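PDB 3OH8: nucleoside-diphosphate sugar epimerase (SulA family) from Corynebacterium glutamicum, which probably binds a dinucleotide cofactor and acts on a nucleotide sugar, though its own substrate is not established. Local coordinates for residues Arg298-Thr304 / Ile358-Ala364; Ala252-Phe257 / Cys282-Glu286; Val365-Val370 / Phe427-Ile432; Ala237-Ser243 / Pro291-Lys297. One frame throughout, in Å; residues are numbered along the deposited sequence.

Contact 1 (Arg298-Thr304 / Ile358-Ala364)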
loop_
_atom_site.group_PDB
_atom_site.type_symbol
_atom_site.label_atom_id
_atom_site.label_comp_id
_atom_site.label_asym_id
_atom_site.label_seq_id
_atom_site.Cartn_x
_atom_site.Cartn_y
_atom_site.Cartn_z
ATOM N N ARG A 298 1.531 11.780 21.884
ATOM C CA ARG A 298 2.441 10.768 21.363
ATOM C C ARG A 298 2.941 11.175 19.973
ATOM O O ARG A 298 2.142 11.472 19.090
ATOM C CB ARG A 298 1.760 9.391 21.324
ATOM C CG ARG A 298 2.697 8.251 20.910
ATOM C CD ARG A 298 2.087 6.872 21.179
ATOM N NE ARG A 298 0.810 6.661 20.496
ATOM C CZ ARG A 298 0.683 6.188 19.260
ATOM N NH1 ARG A 298 1.758 5.871 18.538
ATOM N NH2 ARG A 298 -0.528 6.032 18.741
ATOM N N VAL A 299 4.260 11.201 19.785
ATOM C CA VAL A 299 4.836 11.542 18.486
ATOM C C VAL A 299 5.787 10.446 18.023
ATOM O O VAL A 299 6.608 9.962 18.811
ATOM C CB VAL A 299 5.623 12.885 18.555
ATOM C CG1 VAL A 299 6.202 13.256 17.190
ATOM C CG2 VAL A 299 4.731 13.993 19.083
ATOM N N ALA A 300 5.664 10.039 16.760
ATOM C CA ALA A 300 6.666 9.169 16.138
ATOM C C ALA A 300 7.109 9.743 14.799
ATOM O O ALA A 300 6.345 10.439 14.125
ATOM C CB ALA A 300 6.131 7.765 15.950
ATOM N N PHE A 301 8.351 9.441 14.429
ATOM C CA PHE A 301 8.941 9.878 13.172
ATOM C C PHE A 301 9.188 8.639 12.352
ATOM O O PHE A 301 9.931 7.748 12.766
ATOM C CB PHE A 301 10.280 10.586 13.415
ATOM C CG PHE A 301 10.239 11.572 14.535
ATOM C CD1 PHE A 301 9.491 12.730 14.420
ATOM C CD2 PHE A 301 10.953 11.347 15.699
ATOM C CE1 PHE A 301 9.447 13.643 15.448
ATOM C CE2 PHE A 301 10.909 12.260 16.738
ATOM C CZ PHE A 301 10.150 13.409 16.608
ATOM N N ILE A 302 8.548 8.566 11.195
ATOM C CA ILE A 302 8.687 7.394 10.335
ATOM C C ILE A 302 9.827 7.672 9.359
ATOM O O ILE A 302 9.620 8.258 8.300
ATOM C CB ILE A 302 7.370 7.102 9.587
ATOM C CG1 ILE A 302 6.213 6.991 10.587
ATOM C CG2 ILE A 302 7.475 5.824 8.760
ATOM C CD1 ILE A 302 6.491 6.048 11.766
ATOM N N ARG A 303 11.042 7.287 9.751
ATOM C CA ARG A 303 12.203 7.482 8.901
ATOM C C ARG A 303 12.166 6.447 7.785
ATOM O O ARG A 303 12.608 5.317 7.954
ATOM C CB ARG A 303 13.498 7.376 9.724
ATOM C CG ARG A 303 13.558 8.395 10.862
ATOM C CD ARG A 303 14.890 8.340 11.645
ATOM N NE ARG A 303 14.928 9.378 12.673
ATOM C CZ ARG A 303 15.726 9.357 13.737
ATOM N NH1 ARG A 303 16.567 8.343 13.938
ATOM N NH2 ARG A 303 15.669 10.351 14.606
ATOM N N THR A 304 11.626 6.849 6.641
ATOM C CA THR A 304 11.384 5.933 5.540
ATOM C C THR A 304 12.592 5.728 4.634
ATOM O O THR A 304 13.333 6.672 4.329
ATOM C CB THR A 304 10.253 6.451 4.649
ATOM O OG1 THR A 304 9.159 6.866 5.475
ATOM C CG2 THR A 304 9.799 5.345 3.706
ATOM N N ILE A 358 4.371 2.608 19.898
ATOM C CA ILE A 358 5.200 3.253 18.885
ATOM C C ILE A 358 5.375 4.736 19.175
ATOM O O ILE A 358 4.420 5.511 19.120
ATOM C CB ILE A 358 4.608 3.049 17.474
ATOM C CG1 ILE A 358 4.600 1.552 17.153
ATOM C CG2 ILE A 358 5.407 3.821 16.422
ATOM C CD1 ILE A 358 4.090 1.226 15.796
ATOM N N SER A 359 6.600 5.133 19.498
ATOM C CA SER A 359 6.877 6.552 19.663
ATOM C C SER A 359 8.352 6.830 19.425
ATOM O O SER A 359 9.181 5.911 19.489
ATOM C CB SER A 359 6.440 7.046 21.049
ATOM O OG SER A 359 7.383 6.712 22.037
ATOM N N GLY A 360 8.677 8.089 19.136
ATOM C CA GLY A 360 10.047 8.447 18.781
ATOM C C GLY A 360 10.348 8.040 17.350
ATOM O O GLY A 360 9.425 7.771 16.566
ATOM N N PRO A 361 11.636 7.993 16.989
ATOM C CA PRO A 361 12.029 7.611 15.627
ATOM C C PRO A 361 11.780 6.126 15.334
ATOM O O PRO A 361 12.046 5.282 16.183
ATOM C CB PRO A 361 13.534 7.891 15.606
ATOM C CG PRO A 361 13.962 7.743 17.055
ATOM C CD PRO A 361 12.799 8.298 17.847
ATOM N N ILE A 362 11.254 5.819 14.149
ATOM C CA ILE A 362 11.106 4.440 13.714
ATOM C C ILE A 362 11.736 4.298 12.331
ATOM O O ILE A 362 11.360 5.019 11.416
ATOM C CB ILE A 362 9.628 4.068 13.597
ATOM C CG1 ILE A 362 8.917 4.249 14.945
ATOM C CG2 ILE A 362 9.496 2.654 13.108
ATOM C CD1 ILE A 362 9.408 3.281 16.042
ATOM N N ASN A 363 12.720 3.411 12.176
ATOM C CA ASN A 363 13.257 3.148 10.844
ATOM C C ASN A 363 12.249 2.308 10.061
ATOM O O ASN A 363 12.044 1.130 10.370
ATOM C CB ASN A 363 14.606 2.421 10.905
ATOM C CG ASN A 363 15.754 3.324 11.370
ATOM O OD1 ASN A 363 16.845 2.842 11.697
ATOM N ND2 ASN A 363 15.522 4.624 11.385
ATOM N N ALA A 364 11.599 2.905 9.068
ATOM C CA ALA A 364 10.659 2.141 8.245
ATOM C C ALA A 364 11.397 1.658 7.015
ATOM O O ALA A 364 11.355 2.290 5.964
ATOM C CB ALA A 364 9.456 2.983 7.859
#
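Pro361 CB presses on the centre of one face of the Arg303 guanidinium, 3.2 Å from Arg303 CZ, and Phe257 covers the opposite face in a cation-pi contact. The Arg303 chain runs extended from CG to NE alongside the proline, both side chains leaving the same face of the sheet. Arg303 NE makes a salt bridge to Glu286 and Arg303 NH1 a hydrogen bond to Tyr258 OH. The guanidinium of Arg298 instead works through its edge. With CG anti to the backbone N (chi1 -175°) and a bend at chi3, NH1 turns back to Ile358 O at 2.7 Å, the acceptor lying in the guanidinium plane; the same NH1 also bonds to Ala352 O. The Phe301 ring meets the backbone at Gly360-Pro361 obliquely, CD2 lying 3.7 Å from Pro361 N.

Between these groups the two strands pair in parallel, with five backbone hydrogen bonds from Gly360 N to Val299 O through Ala364 N to Arg303 O. On the face carrying Ala300 and Ile302, Ile302 CG2 packs on Ala364 CB at 3.6 Å and Ile302 CD1 reaches Ile362 CB, packed against helix 342-354. The chemistry thus divides by face: aliphatic packing towards that helix, and on the other a guanidinium held between Pro361 CB and Phe257, its charge probably balanced by Glu286.

Contact 2 (Ala252-Phe257 / Cys282-Glu286)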
loop_
_atom_site.group_PDB
_atom_site.type_symbol
_atom_site.label_atom_id
_atom_site.label_comp_id
_atom_site.label_asym_id
_atom_site.label_seq_id
_atom_site.Cartn_x
_atom_site.Cartn_y
_atom_site.Cartn_z
ATOM N N ALA A 252 5.977 11.996 8.935
ATOM C CA ALA A 252 6.927 11.425 7.986
ATOM C C ALA A 252 8.339 11.943 8.270
ATOM O O ALA A 252 8.519 13.089 8.673
ATOM C CB ALA A 252 6.529 11.769 6.562
ATOM N N SER A 253 9.339 11.092 8.075
ATOM C CA SER A 253 10.725 11.551 8.107
ATOM C C SER A 253 11.477 10.736 7.070
ATOM O O SER A 253 10.864 10.251 6.121
ATOM C CB SER A 253 11.339 11.408 9.502
ATOM O OG SER A 253 12.633 11.992 9.531
ATOM N N ALA A 254 12.789 10.574 7.234
ATOM C CA ALA A 254 13.581 9.864 6.222
ATOM C C ALA A 254 14.862 9.312 6.811
ATOM O O ALA A 254 15.401 9.866 7.766
ATOM C CB ALA A 254 13.910 10.810 5.039
ATOM N N VAL A 255 15.361 8.228 6.229
ATOM C CA VAL A 255 16.635 7.666 6.663
ATOM C C VAL A 255 17.755 8.666 6.376
ATOM O O VAL A 255 18.885 8.520 6.868
ATOM C CB VAL A 255 16.933 6.342 5.950
ATOM C CG1 VAL A 255 15.956 5.241 6.419
ATOM C CG2 VAL A 255 16.841 6.540 4.452
ATOM N N GLY A 256 17.429 9.684 5.583
ATOM C CA GLY A 256 18.340 10.783 5.302
ATOM C C GLY A 256 18.769 11.472 6.581
ATOM O O GLY A 256 19.739 12.225 6.599
ATOM N N PHE A 257 18.028 11.219 7.657
ATOM C CA PHE A 257 18.407 11.673 8.986
ATOM C C PHE A 257 19.840 11.245 9.332
ATOM O O PHE A 257 20.555 11.969 10.025
ATOM C CB PHE A 257 17.444 11.097 10.023
ATOM C CG PHE A 257 17.826 11.402 11.449
ATOM C CD1 PHE A 257 17.378 12.565 12.071
ATOM C CD2 PHE A 257 18.623 10.529 12.172
ATOM C CE1 PHE A 257 17.723 12.856 13.390
ATOM C CE2 PHE A 257 18.977 10.813 13.486
ATOM C CZ PHE A 257 18.525 11.983 14.095
ATOM N N CYS A 282 16.513 16.884 7.944
ATOM C CA CYS A 282 15.726 15.907 8.682
ATOM C C CYS A 282 15.679 16.173 10.184
ATOM O O CYS A 282 14.629 15.986 10.804
ATOM C CB CYS A 282 16.198 14.479 8.379
ATOM S SG CYS A 282 15.984 14.033 6.647
ATOM N N ARG A 283 16.794 16.600 10.779
ATOM C CA ARG A 283 16.779 16.960 12.199
ATOM C C ARG A 283 15.767 18.076 12.442
ATOM O O ARG A 283 14.983 18.019 13.391
ATOM C CB ARG A 283 18.163 17.424 12.708
ATOM C CG ARG A 283 19.239 16.324 12.810
ATOM C CD ARG A 283 20.485 16.815 13.576
ATOM N NE ARG A 283 21.144 17.947 12.921
ATOM C CZ ARG A 283 22.121 17.831 12.018
ATOM N NH1 ARG A 283 22.553 16.631 11.642
ATOM N NH2 ARG A 283 22.663 18.914 11.482
ATOM N N ASP A 284 15.808 19.107 11.603
ATOM C CA ASP A 284 14.888 20.234 11.747
ATOM C C ASP A 284 13.445 19.793 11.517
ATOM O O ASP A 284 12.528 20.218 12.214
ATOM C CB ASP A 284 15.229 21.314 10.736
ATOM C CG ASP A 284 16.571 21.983 11.024
ATOM O OD1 ASP A 284 17.118 21.758 12.122
ATOM O OD2 ASP A 284 17.068 22.720 10.149
ATOM N N TRP A 285 13.258 18.949 10.510
ATOM C CA TRP A 285 11.936 18.442 10.161
ATOM C C TRP A 285 11.327 17.680 11.349
ATOM O O TRP A 285 10.160 17.873 11.708
ATOM C CB TRP A 285 12.103 17.545 8.938
ATOM C CG TRP A 285 10.875 16.997 8.309
ATOM C CD1 TRP A 285 9.580 17.358 8.539
ATOM C CD2 TRP A 285 10.841 15.973 7.309
ATOM N NE1 TRP A 285 8.733 16.614 7.740
ATOM C CE2 TRP A 285 9.486 15.757 6.977
ATOM C CE3 TRP A 285 11.830 15.218 6.663
ATOM C CZ2 TRP A 285 9.088 14.811 6.025
ATOM C CZ3 TRP A 285 11.437 14.275 5.724
ATOM C CH2 TRP A 285 10.071 14.077 5.416
ATOM N N GLU A 286 12.122 16.829 11.982
ATOM C CA GLU A 286 11.657 16.141 13.177
ATOM C C GLU A 286 11.459 17.093 14.361
ATOM O O GLU A 286 10.477 16.992 15.101
ATOM C CB GLU A 286 12.612 14.996 13.527
ATOM C CG GLU A 286 12.604 13.904 12.454
ATOM C CD GLU A 286 13.452 12.708 12.827
ATOM O OE1 GLU A 286 13.933 12.655 13.978
ATOM O OE2 GLU A 286 13.644 11.827 11.965
HETATM O O HOH W 1 8.588 15.051 11.182
HETATM O O HOH W 2 6.351 14.954 8.125
#
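Glu286 OE2 is gripped by two groups: Ser253 OG donates to its anti lone pair from 2.6 Å away, and Arg303 NE of the neighbouring strand forms a salt bridge with the same oxygen. A chi1 of -174° swings the hydroxyl away from the Ser253 amide and out to the carboxylate, across the gap between strand and helix. This buried acid therefore has both a hydroxyl and a cation to satisfy it, an environment that would favour the carboxylate form. Phe257 lies beside it, CD1 3.8 Å from Glu286 OE2; ring and carboxylate planes are parallel, but the carboxylate meets the ring obliquely and is not stacked on it. Arg283 CG touches the same ring at CE1.

One turn back, Cys282 points toward the 3-10 turn at 255-257; its CB packs on Phe257 CB at 4.0 Å and its SG reaches back to Ala254 CB. At the other end, the indole of Trp285 turns one face to the strand. Ala252 O lies over that face, 3.2 Å from Trp285 CZ2, while Ser253 CA makes a CH-pi contact 3.9 Å from the centroid of the six-membered ring. One water joins Ala252 O to Trp285 O, and a second donates to Ala252 O and accepts a weak bond from Trp285 NE1.

Strand 252-254 and helix 282-286 run nearly antiparallel, their axes 8.7 Å apart at 161°. A helix laid over a parallel sheet in this way is typical of the Rossmann-type fold of the epimerase/dehydratase family.

Contact 3 (Val365-Val370 / Phe427-Ile432)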
loop_
_atom_site.group_PDB
_atom_site.type_symbol
_atom_site.label_atom_id
_atom_site.label_comp_id
_atom_site.label_asym_id
_atom_site.label_seq_id
_atom_site.Cartn_x
_atom_site.Cartn_y
_atom_site.Cartn_z
ATOM N N VAL A 365 12.108 0.551 7.184
ATOM C CA VAL A 365 12.929 -0.043 6.145
ATOM C C VAL A 365 12.774 -1.545 6.295
ATOM O O VAL A 365 12.530 -2.037 7.390
ATOM C CB VAL A 365 14.432 0.315 6.333
ATOM C CG1 VAL A 365 14.634 1.843 6.318
ATOM C CG2 VAL A 365 14.971 -0.298 7.635
ATOM N N ALA A 366 12.893 -2.277 5.196
ATOM C CA ALA A 366 12.898 -3.731 5.283
ATOM C C ALA A 366 14.121 -4.181 6.079
ATOM O O ALA A 366 15.123 -3.477 6.115
ATOM C CB ALA A 366 12.896 -4.350 3.878
ATOM N N PRO A 367 14.028 -5.346 6.741
ATOM C CA PRO A 367 15.130 -5.922 7.520
ATOM C C PRO A 367 16.418 -6.089 6.700
ATOM O O PRO A 367 17.491 -6.127 7.293
ATOM C CB PRO A 367 14.605 -7.306 7.913
ATOM C CG PRO A 367 13.115 -7.201 7.860
ATOM C CD PRO A 367 12.786 -6.146 6.830
ATOM N N ASN A 368 16.311 -6.177 5.374
ATOM C CA ASN A 368 17.460 -6.528 4.530
ATOM C C ASN A 368 17.840 -5.506 3.454
ATOM O O ASN A 368 17.470 -5.665 2.287
ATOM C CB ASN A 368 17.219 -7.892 3.858
ATOM C CG ASN A 368 17.138 -9.026 4.859
ATOM O OD1 ASN A 368 18.074 -9.266 5.627
ATOM N ND2 ASN A 368 16.014 -9.715 4.873
ATOM N N PRO A 369 18.606 -4.465 3.830
ATOM C CA PRO A 369 19.122 -3.561 2.794
ATOM C C PRO A 369 20.075 -4.315 1.856
ATOM O O PRO A 369 20.668 -5.302 2.282
ATOM C CB PRO A 369 19.854 -2.480 3.595
ATOM C CG PRO A 369 20.159 -3.113 4.927
ATOM C CD PRO A 369 19.057 -4.103 5.183
ATOM N N VAL A 370 20.202 -3.884 0.602
ATOM C CA VAL A 370 21.048 -4.591 -0.359
ATOM C C VAL A 370 22.044 -3.652 -1.017
ATOM O O VAL A 370 21.840 -2.437 -1.034
ATOM C CB VAL A 370 20.212 -5.274 -1.476
ATOM C CG1 VAL A 370 19.235 -6.293 -0.872
ATOM C CG2 VAL A 370 19.470 -4.240 -2.283
ATOM N N PHE A 427 7.008 -8.345 8.831
ATOM C CA PHE A 427 7.081 -7.661 7.544
ATOM C C PHE A 427 6.469 -8.546 6.480
ATOM O O PHE A 427 6.648 -9.757 6.495
ATOM C CB PHE A 427 8.532 -7.367 7.157
ATOM C CG PHE A 427 9.167 -6.288 7.972
ATOM C CD1 PHE A 427 9.783 -6.586 9.172
ATOM C CD2 PHE A 427 9.152 -4.974 7.535
ATOM C CE1 PHE A 427 10.382 -5.595 9.931
ATOM C CE2 PHE A 427 9.742 -3.969 8.292
ATOM C CZ PHE A 427 10.358 -4.277 9.491
ATOM N N ARG A 428 5.753 -7.931 5.548
ATOM C CA ARG A 428 5.206 -8.644 4.410
ATOM C C ARG A 428 6.316 -9.108 3.477
ATOM O O ARG A 428 6.270 -10.222 2.956
ATOM C CB ARG A 428 4.250 -7.744 3.637
ATOM C CG ARG A 428 3.007 -7.347 4.423
ATOM C CD ARG A 428 1.964 -6.721 3.506
ATOM N NE ARG A 428 0.908 -6.042 4.262
ATOM C CZ ARG A 428 -0.281 -5.733 3.757
ATOM N NH1 ARG A 428 -0.554 -6.051 2.500
ATOM N NH2 ARG A 428 -1.194 -5.110 4.504
ATOM N N TYR A 429 7.302 -8.245 3.251
ATOM C CA TYR A 429 8.400 -8.570 2.346
ATOM C C TYR A 429 9.750 -8.262 2.982
ATOM O O TYR A 429 10.149 -7.107 3.105
ATOM C CB TYR A 429 8.230 -7.823 1.027
ATOM C CG TYR A 429 6.860 -8.041 0.450
ATOM C CD1 TYR A 429 6.545 -9.234 -0.193
ATOM C CD2 TYR A 429 5.863 -7.078 0.591
ATOM C CE1 TYR A 429 5.268 -9.462 -0.701
ATOM C CE2 TYR A 429 4.590 -7.289 0.080
ATOM C CZ TYR A 429 4.303 -8.493 -0.557
ATOM O OH TYR A 429 3.058 -8.724 -1.056
ATOM N N THR A 430 10.445 -9.306 3.406
ATOM C CA THR A 430 11.764 -9.131 3.998
ATOM C C THR A 430 12.840 -9.089 2.905
ATOM O O THR A 430 13.924 -8.538 3.106
ATOM C CB THR A 430 12.077 -10.260 5.012
ATOM O OG1 THR A 430 11.898 -11.526 4.376
ATOM C CG2 THR A 430 11.129 -10.194 6.206
ATOM N N ASP A 431 12.535 -9.667 1.746
ATOM C CA ASP A 431 13.513 -9.755 0.662
ATOM C C ASP A 431 13.078 -8.942 -0.547
ATOM O O ASP A 431 11.939 -9.043 -0.997
ATOM C CB ASP A 431 13.723 -11.211 0.245
ATOM C CG ASP A 431 13.916 -12.129 1.431
ATOM O OD1 ASP A 431 14.735 -11.792 2.317
ATOM O OD2 ASP A 431 13.244 -13.186 1.477
ATOM N N ILE A 432 14.002 -8.158 -1.087
ATOM C CA ILE A 432 13.655 -7.219 -2.143
ATOM C C ILE A 432 13.137 -7.893 -3.419
ATOM O O ILE A 432 12.265 -7.354 -4.098
ATOM C CB ILE A 432 14.842 -6.292 -2.474
ATOM C CG1 ILE A 432 14.358 -5.105 -3.309
ATOM C CG2 ILE A 432 15.954 -7.074 -3.165
ATOM C CD1 ILE A 432 15.371 -3.991 -3.430
HETATM O O HOH W 3 16.653 -8.068 0.415
#
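Val365 O opens the contact, 3.5 Å from Phe427 CE2 and approaching the ring obliquely; this buried carbonyl oxygen has no polar partner in the model. Ala366 CB passes 4.0 Å from Tyr429 O. Pro367 is the main apolar piece: its ring comes down on one face of Phe427, with CD over the centre in a CH-pi contact, 3.7 Å from the centroid, and CG 3.6 Å from Phe427 CD1. The same Pro367 CG touches Thr430 CG2 at 4.0 Å.

Asn368 brings the polar link. Its ND2 donates to Thr430 O at 3.0 Å in a nearly straight bond (165° at the hydrogen), the oxygen lying in the amide plane although the donor stands well above the carbonyl plane. A water accepts a hydrogen bond from Ile432 N at the start of helix 432-440 and donates one to Asn368 O, which also accepts from Trp339 NE1. Val370 CG1 ends the run against Ile432 CG2.

The Thr430 carbonyl and Ile432 amide are thus satisfied by the Asn368 side chain and the water, while Pro367 shields one face of Phe427: directional bonds beside an apolar patch fix this loop to the DUF1731 region.

Contact 4 (Ala237-Ser243 / Pro291-Lys297)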
loop_
_atom_site.group_PDB
_atom_site.type_symbol
_atom_site.label_atom_id
_atom_site.label_comp_id
_atom_site.label_asym_id
_atom_site.label_seq_id
_atom_site.Cartn_x
_atom_site.Cartn_y
_atom_site.Cartn_z
ATOM N N ALA A 237 1.839 20.668 14.320
ATOM C CA ALA A 237 2.155 20.196 15.670
ATOM C C ALA A 237 1.479 21.066 16.726
ATOM O O ALA A 237 0.994 20.565 17.742
ATOM C CB ALA A 237 3.656 20.147 15.888
ATOM N N GLU A 238 1.429 22.368 16.478
ATOM C CA GLU A 238 0.744 23.270 17.395
ATOM C C GLU A 238 -0.735 22.945 17.488
ATOM O O GLU A 238 -1.306 22.953 18.576
ATOM C CB GLU A 238 0.962 24.734 16.984
ATOM C CG GLU A 238 2.410 25.173 17.187
ATOM C CD GLU A 238 2.708 26.569 16.671
ATOM O OE1 GLU A 238 1.814 27.195 16.068
ATOM O OE2 GLU A 238 3.849 27.033 16.861
ATOM N N LEU A 239 -1.364 22.667 16.346
ATOM C CA LEU A 239 -2.770 22.302 16.357
ATOM C C LEU A 239 -2.961 21.001 17.129
ATOM O O LEU A 239 -3.936 20.843 17.863
ATOM C CB LEU A 239 -3.321 22.182 14.936
ATOM C CG LEU A 239 -3.401 23.481 14.129
ATOM C CD1 LEU A 239 -3.948 23.204 12.730
ATOM C CD2 LEU A 239 -4.247 24.534 14.852
ATOM N N VAL A 240 -2.023 20.073 16.971
ATOM C CA VAL A 240 -2.097 18.830 17.718
ATOM C C VAL A 240 -2.023 19.162 19.208
ATOM O O VAL A 240 -2.822 18.678 20.007
ATOM C CB VAL A 240 -0.973 17.845 17.321
ATOM C CG1 VAL A 240 -0.944 16.660 18.274
ATOM C CG2 VAL A 240 -1.167 17.370 15.891
ATOM N N ALA A 241 -1.069 20.010 19.570
ATOM C CA ALA A 241 -0.916 20.432 20.955
ATOM C C ALA A 241 -2.225 21.006 21.493
ATOM O O ALA A 241 -2.620 20.712 22.616
ATOM C CB ALA A 241 0.196 21.462 21.069
ATOM N N GLU A 242 -2.907 21.809 20.683
ATOM C CA GLU A 242 -4.087 22.528 21.155
ATOM C C GLU A 242 -5.344 21.667 21.218
ATOM O O GLU A 242 -6.320 22.034 21.873
ATOM C CB GLU A 242 -4.330 23.769 20.288
ATOM C CG GLU A 242 -3.141 24.722 20.282
ATOM C CD GLU A 242 -3.154 25.690 19.102
ATOM O OE1 GLU A 242 -4.212 25.833 18.441
ATOM O OE2 GLU A 242 -2.095 26.305 18.840
ATOM N N SER A 243 -5.322 20.525 20.536
ATOM C CA SER A 243 -6.503 19.667 20.460
ATOM C C SER A 243 -6.611 18.779 21.693
ATOM O O SER A 243 -5.615 18.253 22.172
ATOM C CB SER A 243 -6.449 18.804 19.199
ATOM O OG SER A 243 -7.477 17.827 19.200
ATOM N N PRO A 291 6.253 20.998 19.555
ATOM C CA PRO A 291 5.061 21.459 20.283
ATOM C C PRO A 291 4.087 20.332 20.639
ATOM O O PRO A 291 3.470 20.382 21.702
ATOM C CB PRO A 291 4.414 22.447 19.307
ATOM C CG PRO A 291 5.572 22.957 18.486
ATOM C CD PRO A 291 6.471 21.766 18.313
ATOM N N ALA A 292 3.940 19.334 19.772
ATOM C CA ALA A 292 3.042 18.226 20.072
ATOM C C ALA A 292 3.546 17.394 21.250
ATOM O O ALA A 292 2.807 17.098 22.183
ATOM C CB ALA A 292 2.856 17.339 18.853
ATOM N N SER A 293 4.812 17.007 21.209
ATOM C CA SER A 293 5.333 16.161 22.272
ATOM C C SER A 293 5.482 16.963 23.566
ATOM O O SER A 293 5.288 16.426 24.652
ATOM C CB SER A 293 6.647 15.495 21.854
ATOM O OG SER A 293 7.541 16.458 21.325
ATOM N N ASP A 294 5.796 18.251 23.453
ATOM C CA ASP A 294 5.850 19.103 24.644
ATOM C C ASP A 294 4.498 19.119 25.345
ATOM O O ASP A 294 4.428 19.224 26.570
ATOM C CB ASP A 294 6.258 20.532 24.302
ATOM C CG ASP A 294 7.719 20.646 23.918
ATOM O OD1 ASP A 294 8.490 19.703 24.205
ATOM O OD2 ASP A 294 8.095 21.683 23.333
ATOM N N ALA A 295 3.423 19.014 24.569
ATOM C CA ALA A 295 2.087 19.050 25.151
ATOM C C ALA A 295 1.655 17.668 25.612
ATOM O O ALA A 295 0.477 17.448 25.913
ATOM C CB ALA A 295 1.075 19.618 24.161
ATOM N N GLY A 296 2.604 16.737 25.656
ATOM C CA GLY A 296 2.326 15.397 26.155
ATOM C C GLY A 296 1.684 14.432 25.168
ATOM O O GLY A 296 1.270 13.336 25.560
ATOM N N LYS A 297 1.584 14.819 23.898
ATOM C CA LYS A 297 0.995 13.921 22.894
ATOM C C LYS A 297 2.014 12.901 22.413
ATOM O O LYS A 297 3.221 13.127 22.505
ATOM C CB LYS A 297 0.444 14.698 21.691
ATOM C CG LYS A 297 -0.958 15.241 21.915
ATOM C CD LYS A 297 -0.934 16.565 22.644
ATOM C CE LYS A 297 -2.278 16.850 23.304
ATOM N NZ LYS A 297 -3.367 16.976 22.313
#
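A Schellman motif closes helix 290-294 and aims Lys297 at the neighbouring helix end: Lys297 N bonds to Ala292 O, Gly296 N to Ser293 O, and Gly296 takes the positive phi of the C-prime position. From there Lys297, bent at chi2 (84°) and chi4, runs antiparallel alongside the Val240 side chain, its CG 3.9 Å from Val240 CG1. Its ammonium reaches two carbonyls at the C-terminal end of helix 222-242, NZ lying 2.6 Å from Ser243 O and 2.9 Å from Val240 O. The bond to Ser243 O runs nearly along the carbonyl direction, whereas that to Val240 O is tilted from its plane. Val240 O also accepts from Ser243 N, which arrives at the opposite face. Cys246 O is a third acceptor for NZ, and the positive charge would probably interact favourably with the negative end of the helix dipole.

Small residues bring the backbones close. Ala241 CB lies 3.5 Å from Pro291 O and 3.7 Å from Ala295 CB, while Ala292 CB packs on Val240 CG1 at 3.9 Å. Pro291 fits against Ala237 and the aliphatic part of Glu238, its CB 4.0 Å from Glu238 CG.

Ala292 also touches Val299 on strand 298-308, placing the pair of helix ends beside the parallel sheet, in the alpha/beta layering of a Rossmann-type domain.

From the N terminus, contact 4 is the first to open, at helix 222-242, and closes at 291-297 after strand 248-254 and helix 277-287. Contact 2 is nested within that loop, joining the same strand and helix. The chain then runs straight from contact 4 into strand 298-308, where contact 1 opens; it closes at 358-364, across the stretch that holds helix 342-354. Contact 3 begins at once, with Val365, and reaches forward to 427-432, so it follows contact 1 in series. Contacts 1 and 2 meet through neighbouring strands of one sheet, contact 4 packs against it at Val299, and contact 3 ties its continuation to the DUF1731 region.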